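Carbohydrate-binding protein (Flavonifractor plautii, PDB 6N1B) probably removes the acetyl group from the N-acetylgalactosamine of the blood group A antigen, a first step in turning A into O type blood. Local coordinates at residues W138-D141 against G145-A148; V228-G233 against A269-D274; V72-V77 against I82-S87. All blocks are in the same frame, centred on the assembly; numbering follows the deposited sequence.

Contact 1 of 3, residues W138-D141 against G145-A148. With FUC (alpha-L-fucopyranose), chain B.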
loop_
_atom_site.group_PDB
_atom_site.type_symbol
_atom_site.label_atom_id
_atom_site.label_comp_id
_atom_site.label_asym_id
_atom_site.label_seq_id
_atom_site.Cartn_x
_atom_site.Cartn_y
_atom_site.Cartn_z
ATOM N N TRP A 138 12.967 2.685 1.110
ATOM C CA TRP A 138 13.962 2.838 2.117
ATOM C C TRP A 138 14.509 4.266 2.091
ATOM O O TRP A 138 14.880 4.742 0.991
ATOM C CB TRP A 138 15.163 1.875 1.949
ATOM C CG TRP A 138 16.391 2.119 2.758
ATOM C CD1 TRP A 138 16.606 1.640 4.057
ATOM C CD2 TRP A 138 17.554 2.868 2.388
ATOM N NE1 TRP A 138 17.862 2.024 4.463
ATOM C CE2 TRP A 138 18.471 2.760 3.459
ATOM C CE3 TRP A 138 17.954 3.506 1.227
ATOM C CZ2 TRP A 138 19.738 3.260 3.386
ATOM C CZ3 TRP A 138 19.220 4.084 1.153
ATOM C CH2 TRP A 138 20.100 3.986 2.240
ATOM N N ALA A 139 14.630 4.934 3.240
ATOM C CA ALA A 139 15.150 6.318 3.244
ATOM C C ALA A 139 16.281 6.436 4.263
ATOM O O ALA A 139 16.186 5.910 5.387
ATOM C CB ALA A 139 14.043 7.272 3.657
ATOM N N ASP A 140 17.299 7.172 3.873
ATOM C CA ASP A 140 18.209 7.825 4.781
ATOM C C ASP A 140 17.587 9.155 5.166
ATOM O O ASP A 140 17.524 10.035 4.343
ATOM C CB ASP A 140 19.560 8.053 4.057
ATOM C CG ASP A 140 20.641 8.786 4.889
ATOM O OD1 ASP A 140 20.287 9.219 5.996
ATOM O OD2 ASP A 140 21.805 8.862 4.365
ATOM N N ASP A 141 17.053 9.246 6.383
ATOM C CA ASP A 141 16.348 10.446 6.706
ATOM C C ASP A 141 17.214 11.641 7.035
ATOM O O ASP A 141 16.698 12.734 7.290
ATOM C CB ASP A 141 15.380 10.186 7.845
ATOM C CG ASP A 141 14.265 9.205 7.461
ATOM O OD1 ASP A 141 13.338 9.582 6.677
ATOM O OD2 ASP A 141 14.374 8.011 7.890
ATOM N N GLY A 145 22.231 13.396 3.495
ATOM C CA GLY A 145 22.505 11.974 3.331
ATOM C C GLY A 145 22.372 11.469 1.895
ATOM O O GLY A 145 22.420 12.230 0.926
ATOM N N VAL A 146 22.245 10.149 1.769
ATOM C CA VAL A 146 22.267 9.501 0.480
ATOM C C VAL A 146 20.934 9.486 -0.299
ATOM O O VAL A 146 20.852 9.040 -1.444
ATOM C CB VAL A 146 22.871 8.076 0.568
ATOM C CG1 VAL A 146 24.268 8.066 1.172
ATOM C CG2 VAL A 146 21.933 7.074 1.271
ATOM N N GLY A 147 19.854 9.938 0.322
ATOM C CA GLY A 147 18.550 9.926 -0.279
ATOM C C GLY A 147 17.722 8.713 0.065
ATOM O O GLY A 147 17.590 8.340 1.209
ATOM N N ALA A 148 17.125 8.104 -0.966
ATOM C CA ALA A 148 16.223 6.980 -0.756
ATOM C C ALA A 148 16.302 6.007 -1.911
ATOM O O ALA A 148 16.913 6.287 -2.979
ATOM C CB ALA A 148 14.784 7.459 -0.618
HETATM C C1 FUC B . 9.201 9.766 9.921
HETATM C C2 FUC B . 10.651 9.699 9.414
HETATM C C3 FUC B . 11.575 10.501 10.355
HETATM C C4 FUC B . 11.507 9.905 11.748
HETATM C C5 FUC B . 10.070 9.980 12.240
HETATM C C6 FUC B . 9.785 9.332 13.628
HETATM O O2 FUC B . 10.723 10.314 8.091
HETATM O O3 FUC B . 12.952 10.383 9.906
HETATM O O4 FUC B . 11.962 8.560 11.703
HETATM O O5 FUC B . 9.213 9.288 11.279
HETATM O O HOH W 1 19.417 11.367 2.892
#
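The backbone N-H of V146 meets the carboxylate of D140 from above its plane, 46° out of it, yet the bond from V146 N to D140 OD2 is 2.9 Å long and nearly straight at the hydrogen (168°). With chi1 of D140 at 178°, CG lies beside the carbonyl carbon and the carboxylate leans across to the returning chain. Its other oxygen, OD1, accepts Q142 N and pairs with R115, so both oxygens are gripped and the charged form is probably favoured. Next to it, D140 N donates to G147 O over 2.9 Å. A water continues the link, accepting from G147 N at 3.0 Å and lying 2.7 Å from D140 O. An apolar contact lies alongside, where CH2 of the W138 indole touches V146 CG2 at 3.7 Å; R151 makes a cation-pi contact with the same indole. Where the two segments pair, A139 and A148 form an antiparallel non-hydrogen-bonded pair. D141 turns away from G145-A148 and accepts FUC O2 on OD1 at 3.1 Å, its carboxylate positioned by H117 and Y202. This is a beta-hairpin joining neighbouring strands of one propeller blade, with a sugar-binding residue at the start of its turn.

Contact 2 of 3, residues V228-G233 against A269-D274. With CA (calcium ion), chain C; CA (calcium ion), chain D; GLA (alpha-D-galactopyranose), chain E; GAL (beta-D-galactopyranose), chain F.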
loop_
_atom_site.group_PDB
_atom_site.type_symbol
_atom_site.label_atom_id
_atom_site.label_comp_id
_atom_site.label_asym_id
_atom_site.label_seq_id
_atom_site.Cartn_x
_atom_site.Cartn_y
_atom_site.Cartn_z
ATOM N N VAL A 228 11.291 17.042 1.032
ATOM C CA VAL A 228 10.569 17.663 2.165
ATOM C C VAL A 228 9.669 16.646 2.903
ATOM O O VAL A 228 9.698 16.626 4.126
ATOM C CB VAL A 228 9.724 18.861 1.619
ATOM C CG1 VAL A 228 8.839 19.432 2.751
ATOM C CG2 VAL A 228 10.621 19.933 0.999
ATOM N N GLY A 229 8.812 15.914 2.186
ATOM C CA GLY A 229 8.049 14.902 2.873
ATOM C C GLY A 229 6.646 15.373 3.275
ATOM O O GLY A 229 5.946 16.017 2.498
ATOM N N TYR A 230 6.289 15.060 4.522
ATOM C CA TYR A 230 4.894 15.215 5.024
ATOM C C TYR A 230 4.341 16.652 4.904
ATOM O O TYR A 230 3.181 16.851 4.635
ATOM C CB TYR A 230 4.799 14.702 6.486
ATOM C CG TYR A 230 3.430 14.403 6.976
ATOM C CD1 TYR A 230 2.803 13.214 6.665
ATOM C CD2 TYR A 230 2.703 15.312 7.723
ATOM C CE1 TYR A 230 1.537 12.889 7.126
ATOM C CE2 TYR A 230 1.476 15.004 8.236
ATOM C CZ TYR A 230 0.879 13.780 7.942
ATOM O OH TYR A 230 -0.450 13.508 8.425
ATOM N N GLN A 231 5.267 17.649 5.136
ATOM C CA GLN A 231 4.805 19.073 5.047
ATOM C C GLN A 231 4.929 19.697 3.664
ATOM O O GLN A 231 4.632 20.882 3.520
ATOM C CB GLN A 231 5.545 19.921 6.067
ATOM C CG GLN A 231 5.409 19.436 7.492
ATOM C CD GLN A 231 4.000 19.473 8.081
ATOM O OE1 GLN A 231 3.160 20.204 7.640
ATOM N NE2 GLN A 231 3.739 18.553 9.085
ATOM N N ASN A 232 5.305 18.916 2.653
ATOM C CA ASN A 232 5.365 19.442 1.283
ATOM C C ASN A 232 4.002 19.848 0.807
ATOM O O ASN A 232 3.870 20.835 -0.006
ATOM C CB ASN A 232 6.062 18.442 0.360
ATOM C CG ASN A 232 6.544 19.034 -0.934
ATOM O OD1 ASN A 232 6.118 18.533 -2.091
ATOM N ND2 ASN A 232 7.454 19.950 -0.831
ATOM N N GLY A 233 2.976 19.107 1.177
ATOM C CA GLY A 233 1.616 19.529 0.919
ATOM C C GLY A 233 1.172 19.627 -0.493
ATOM O O GLY A 233 1.319 18.689 -1.297
ATOM N N ALA A 269 -4.485 17.138 -3.099
ATOM C CA ALA A 269 -3.113 16.767 -3.356
ATOM C C ALA A 269 -2.844 15.353 -2.861
ATOM O O ALA A 269 -3.439 14.910 -1.867
ATOM C CB ALA A 269 -2.155 17.718 -2.635
ATOM N N PRO A 270 -1.942 14.640 -3.532
ATOM C CA PRO A 270 -1.687 13.262 -3.181
ATOM C C PRO A 270 -0.784 13.160 -1.951
ATOM O O PRO A 270 0.154 13.904 -1.755
ATOM C CB PRO A 270 -0.957 12.684 -4.400
ATOM C CG PRO A 270 -0.245 13.925 -4.987
ATOM C CD PRO A 270 -1.226 15.043 -4.720
ATOM N N TRP A 271 -1.018 12.065 -1.179
ATOM C CA TRP A 271 -0.033 11.573 -0.217
ATOM C C TRP A 271 0.454 10.191 -0.539
ATOM O O TRP A 271 1.656 9.950 -0.788
ATOM C CB TRP A 271 -0.523 11.634 1.291
ATOM C CG TRP A 271 0.516 11.127 2.255
ATOM C CD1 TRP A 271 0.389 10.012 3.091
ATOM C CD2 TRP A 271 1.868 11.601 2.416
ATOM N NE1 TRP A 271 1.527 9.848 3.781
ATOM C CE2 TRP A 271 2.462 10.801 3.429
ATOM C CE3 TRP A 271 2.590 12.707 1.913
ATOM C CZ2 TRP A 271 3.733 10.961 3.862
ATOM C CZ3 TRP A 271 3.885 12.874 2.377
ATOM C CH2 TRP A 271 4.478 12.034 3.326
ATOM N N HIS A 272 -0.446 9.193 -0.549
ATOM C CA HIS A 272 -0.115 7.795 -0.759
ATOM C C HIS A 272 -1.210 7.219 -1.667
ATOM O O HIS A 272 -2.319 7.757 -1.753
ATOM C CB HIS A 272 0.003 7.011 0.555
ATOM C CG HIS A 272 1.253 7.093 1.296
ATOM N ND1 HIS A 272 2.216 8.060 1.114
ATOM C CD2 HIS A 272 1.727 6.278 2.283
ATOM C CE1 HIS A 272 3.247 7.803 1.930
ATOM N NE2 HIS A 272 2.997 6.728 2.652
ATOM N N GLN A 273 -0.930 6.099 -2.351
ATOM C CA GLN A 273 -1.891 5.579 -3.349
ATOM C C GLN A 273 -1.630 4.109 -3.674
ATOM O O GLN A 273 -0.528 3.617 -3.484
ATOM C CB GLN A 273 -1.832 6.387 -4.647
ATOM C CG GLN A 273 -0.435 6.439 -5.303
ATOM C CD GLN A 273 0.544 7.435 -4.687
ATOM O OE1 GLN A 273 0.140 8.580 -4.324
ATOM N NE2 GLN A 273 1.844 7.034 -4.580
ATOM N N ASP A 274 -2.711 3.480 -4.186
ATOM C CA ASP A 274 -2.654 2.101 -4.721
ATOM C C ASP A 274 -3.421 2.186 -6.046
ATOM O O ASP A 274 -4.491 2.749 -6.144
ATOM C CB ASP A 274 -3.346 1.110 -3.773
ATOM C CG ASP A 274 -3.220 -0.335 -4.217
ATOM O OD1 ASP A 274 -2.105 -0.712 -4.702
ATOM O OD2 ASP A 274 -4.172 -1.116 -4.019
HETATM CA CA CA C . 4.362 5.928 4.021
HETATM CA CA CA D . -0.967 -2.839 -4.906
HETATM C C1 GLA E . 5.949 10.155 7.092
HETATM C C2 GLA E . 6.074 8.766 6.380
HETATM C C3 GLA E . 7.561 8.434 6.172
HETATM C C4 GLA E . 8.320 9.583 5.415
HETATM C C5 GLA E . 8.007 10.960 6.080
HETATM C C6 GLA E . 8.405 12.098 5.229
HETATM O O2 GLA E . 5.457 7.783 7.292
HETATM O O3 GLA E . 7.743 6.972 5.468
HETATM O O4 GLA E . 7.867 9.519 4.115
HETATM O O5 GLA E . 6.535 11.183 6.213
HETATM O O6 GLA E . 8.204 13.422 5.887
HETATM C C1 GAL F . 7.337 12.749 11.067
HETATM C C2 GAL F . 7.367 11.421 10.316
HETATM C C3 GAL F . 6.485 11.543 9.077
HETATM C C4 GAL F . 5.049 11.967 9.341
HETATM C C5 GAL F . 5.178 13.215 10.198
HETATM C C6 GAL F . 3.773 13.522 10.704
HETATM O O1 GAL F . 8.139 12.642 12.220
HETATM O O2 GAL F . 8.752 11.153 9.879
HETATM O O3 GAL F . 6.588 10.192 8.374
HETATM O O4 GAL F . 4.469 10.859 10.058
HETATM O O5 GAL F . 5.948 12.940 11.377
HETATM O O6 GAL F . 3.830 14.817 11.285
HETATM O O HOH W 2 -3.254 -3.350 -4.976
HETATM O O HOH W 3 4.029 7.120 5.593
HETATM O O HOH W 4 3.005 4.411 4.721
HETATM O O HOH W 5 5.649 5.467 5.675
HETATM O O HOH W 6 5.827 7.269 3.217
#
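Y230 and W271 form the dense part, an edge-to-face aromatic pair with ring centroids 5.2 Å apart and planes at 78°. The edge of Y230 points at one face of the W271 indole, with CD1 3.7 Å from W271 CZ2, while CH2 of the indole lies 3.6 Å from Y230 CA. With CG trans to the amide N (chi1 180°), W271 reaches toward the 228-233 loop and its NE1 is hydrogen-bonded to Y335; the Y230 hydroxyl is held by D297. H272 lies against the opposite face, and its ND1 donates to W271 O at 2.7 Å from above the carbonyl plane. That bond fixes the imidazole rotation and presents NE2 to a calcium ion at 2.1 Å. Sparser packing marks the far end, with G233 O 3.8 Å from A269 CB. The wet side is the calcium, completed by D120 and four waters. The sugars also lie against this contact: Y230 N donates to GLA O6 at 2.9 Å, GLA O5 lies at the indole edge, and GAL C6 over one face of the Y230 ring. W271 and H272 face Q289 as a classic beta bulge at the metal-containing sugar pocket of a five-bladed beta-propeller.

Contact 3 of 3, residues V72-V77 against I82-S87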
loop_
_atom_site.group_PDB
_atom_site.type_symbol
_atom_site.label_atom_id
_atom_site.label_comp_id
_atom_site.label_asym_id
_atom_site.label_seq_id
_atom_site.Cartn_x
_atom_site.Cartn_y
_atom_site.Cartn_z
ATOM N N VAL A 72 1.425 -7.702 1.947
ATOM C CA VAL A 72 2.605 -7.087 2.580
ATOM C C VAL A 72 2.138 -5.857 3.357
ATOM O O VAL A 72 1.118 -5.255 2.991
ATOM C CB VAL A 72 3.656 -6.752 1.505
ATOM C CG1 VAL A 72 3.186 -5.637 0.524
ATOM C CG2 VAL A 72 5.052 -6.402 2.149
ATOM N N TYR A 73 2.819 -5.530 4.426
ATOM C CA TYR A 73 2.413 -4.422 5.246
ATOM C C TYR A 73 3.623 -4.025 6.097
ATOM O O TYR A 73 4.676 -4.682 6.091
ATOM C CB TYR A 73 1.220 -4.815 6.171
ATOM C CG TYR A 73 1.524 -5.916 7.150
ATOM C CD1 TYR A 73 1.640 -7.253 6.730
ATOM C CD2 TYR A 73 1.788 -5.662 8.450
ATOM C CE1 TYR A 73 1.995 -8.232 7.589
ATOM C CE2 TYR A 73 2.167 -6.688 9.354
ATOM C CZ TYR A 73 2.226 -7.946 8.883
ATOM O OH TYR A 73 2.571 -8.985 9.740
ATOM N N THR A 74 3.477 -2.915 6.849
ATOM C CA THR A 74 4.578 -2.514 7.791
ATOM C C THR A 74 3.971 -2.211 9.145
ATOM O O THR A 74 3.056 -1.385 9.248
ATOM C CB THR A 74 5.258 -1.250 7.305
ATOM O OG1 THR A 74 4.264 -0.272 6.910
ATOM C CG2 THR A 74 6.165 -1.496 6.148
ATOM N N PRO A 75 4.512 -2.799 10.199
ATOM C CA PRO A 75 4.256 -2.252 11.486
ATOM C C PRO A 75 4.571 -0.808 11.548
ATOM O O PRO A 75 5.402 -0.282 10.789
ATOM C CB PRO A 75 5.271 -3.033 12.424
ATOM C CG PRO A 75 5.490 -4.330 11.654
ATOM C CD PRO A 75 5.530 -3.865 10.234
ATOM N N ASN A 76 3.965 -0.046 12.476
ATOM C CA ASN A 76 4.411 1.320 12.759
ATOM C C ASN A 76 3.879 1.765 14.099
ATOM O O ASN A 76 2.799 1.340 14.505
ATOM C CB ASN A 76 4.006 2.319 11.670
ATOM C CG ASN A 76 4.960 3.501 11.581
ATOM O OD1 ASN A 76 6.123 3.401 11.974
ATOM N ND2 ASN A 76 4.407 4.653 11.051
ATOM N N VAL A 77 4.640 2.659 14.754
ATOM C CA VAL A 77 4.209 3.353 15.981
ATOM C C VAL A 77 4.597 4.813 15.855
ATOM O O VAL A 77 5.508 5.142 15.076
ATOM C CB VAL A 77 4.888 2.697 17.241
ATOM C CG1 VAL A 77 4.493 1.231 17.361
ATOM C CG2 VAL A 77 6.360 2.885 17.258
ATOM N N ILE A 82 11.650 2.831 13.305
ATOM C CA ILE A 82 12.541 1.743 13.153
ATOM C C ILE A 82 11.944 0.386 12.975
ATOM O O ILE A 82 12.569 -0.551 12.522
ATOM C CB ILE A 82 13.662 1.727 14.264
ATOM C CG1 ILE A 82 15.047 1.283 13.692
ATOM C CG2 ILE A 82 13.113 0.993 15.471
ATOM C CD1 ILE A 82 16.230 1.351 14.604
ATOM N N TYR A 83 10.641 0.275 13.366
ATOM C CA TYR A 83 9.869 -0.986 13.277
ATOM C C TYR A 83 9.128 -1.125 11.983
ATOM O O TYR A 83 8.494 -2.194 11.770
ATOM C CB TYR A 83 8.865 -1.102 14.424
ATOM C CG TYR A 83 9.479 -0.927 15.815
ATOM C CD1 TYR A 83 10.605 -1.504 16.228
ATOM C CD2 TYR A 83 8.860 -0.115 16.732
ATOM C CE1 TYR A 83 11.166 -1.346 17.508
ATOM C CE2 TYR A 83 9.375 0.091 17.980
ATOM C CZ TYR A 83 10.547 -0.487 18.352
ATOM O OH TYR A 83 11.096 -0.285 19.598
ATOM N N GLU A 84 9.227 -0.143 11.098
ATOM C CA GLU A 84 8.378 -0.017 9.910
ATOM C C GLU A 84 8.866 -0.904 8.748
ATOM O O GLU A 84 9.082 -0.384 7.637
ATOM C CB GLU A 84 8.231 1.467 9.593
ATOM C CG GLU A 84 7.083 1.825 8.664
ATOM C CD GLU A 84 6.872 3.239 8.509
ATOM O OE1 GLU A 84 7.640 4.085 9.082
ATOM O OE2 GLU A 84 5.905 3.631 7.797
ATOM N N ASN A 85 8.947 -2.211 9.013
ATOM C CA ASN A 85 9.698 -3.083 8.114
ATOM C C ASN A 85 8.799 -4.039 7.431
ATOM O O ASN A 85 7.980 -4.740 8.086
ATOM C CB ASN A 85 10.785 -3.774 8.895
ATOM C CG ASN A 85 11.625 -2.708 9.632
ATOM O OD1 ASN A 85 11.783 -2.806 10.915
ATOM N ND2 ASN A 85 12.123 -1.765 8.932
ATOM N N PRO A 86 8.875 -4.123 6.090
ATOM C CA PRO A 86 7.997 -5.039 5.308
ATOM C C PRO A 86 7.855 -6.423 5.922
ATOM O O PRO A 86 8.843 -7.073 6.254
ATOM C CB PRO A 86 8.661 -5.071 3.933
ATOM C CG PRO A 86 9.267 -3.722 3.834
ATOM C CD PRO A 86 9.718 -3.337 5.240
ATOM N N SER A 87 6.594 -6.830 6.050
ATOM C CA SER A 87 6.150 -8.055 6.673
ATOM C C SER A 87 5.093 -8.690 5.759
ATOM O O SER A 87 4.368 -7.982 5.055
ATOM C CB SER A 87 5.587 -7.728 8.065
ATOM O OG SER A 87 6.615 -7.235 8.937
HETATM O O HOH W 7 4.635 2.319 5.751
HETATM O O HOH W 8 8.099 2.052 13.630
#
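Y73 and S87 exchange backbone hydrogen bonds, Y73 N to S87 O at 3.0 Å and S87 N to Y73 O at 2.9 Å, making an antiparallel hydrogen-bonded pair. CH-pi contact reinforces it: with CG between the backbone N and the carbonyl carbon (chi1 62°), the Y73 ring has S87 CB over its face, 3.8 Å from the centroid. The phenol oxygen reaches on to P39 O. Weaker C-H...O contacts follow, the closest being E84 CA to P75 O at 3.1 Å; that carbonyl is buried without a polar partner. These residues connect strands 67-75 and 87-91, the middle and outer strands of one propeller blade, with E84 at the centre of an inverse gamma turn. Flat polar groups stack where the N76 amide and E84 carboxylate lie 26° from parallel. N76 OD1 and E84 OE1, both acceptors, stand 3.3 Å apart without bonding. Waters bind nearby: one donates to E84 OE2 and is hydrogen-bonded to T74 OG1, another donates to N76 OD1 and accepts from Y83 N. Among apolar contacts, V77 CG2 meets the Y83 ring edge at CD2 (3.9 Å), and V72 CG2 lies 4.2 Å from P86 CB; the Y83 hydroxyl is hydrogen-bonded to D44.

Overall arrangement
Contacts 1 and 3 lie within single blades, whereas contact 2 joins two, and they follow one another along the chain, contact 3 first and contact 2 last, around one bound trisaccharide. Centres lie about 17 Å apart for contacts 1 and 2 and for 1 and 3, and about 19 Å for 2 and 3, whereas nearest atoms are only about 7 to 8 Å apart; the sugar and calcium fall among them. Contact 1 holds the fucose through D141, and S81, between the segments of contact 3, binds it too. The E84 side chain comes within about 4 Å of GLA and about 5 Å of the calcium bound by H272. H117 is hydrogen-bonded to D141 and GLA and touches E84.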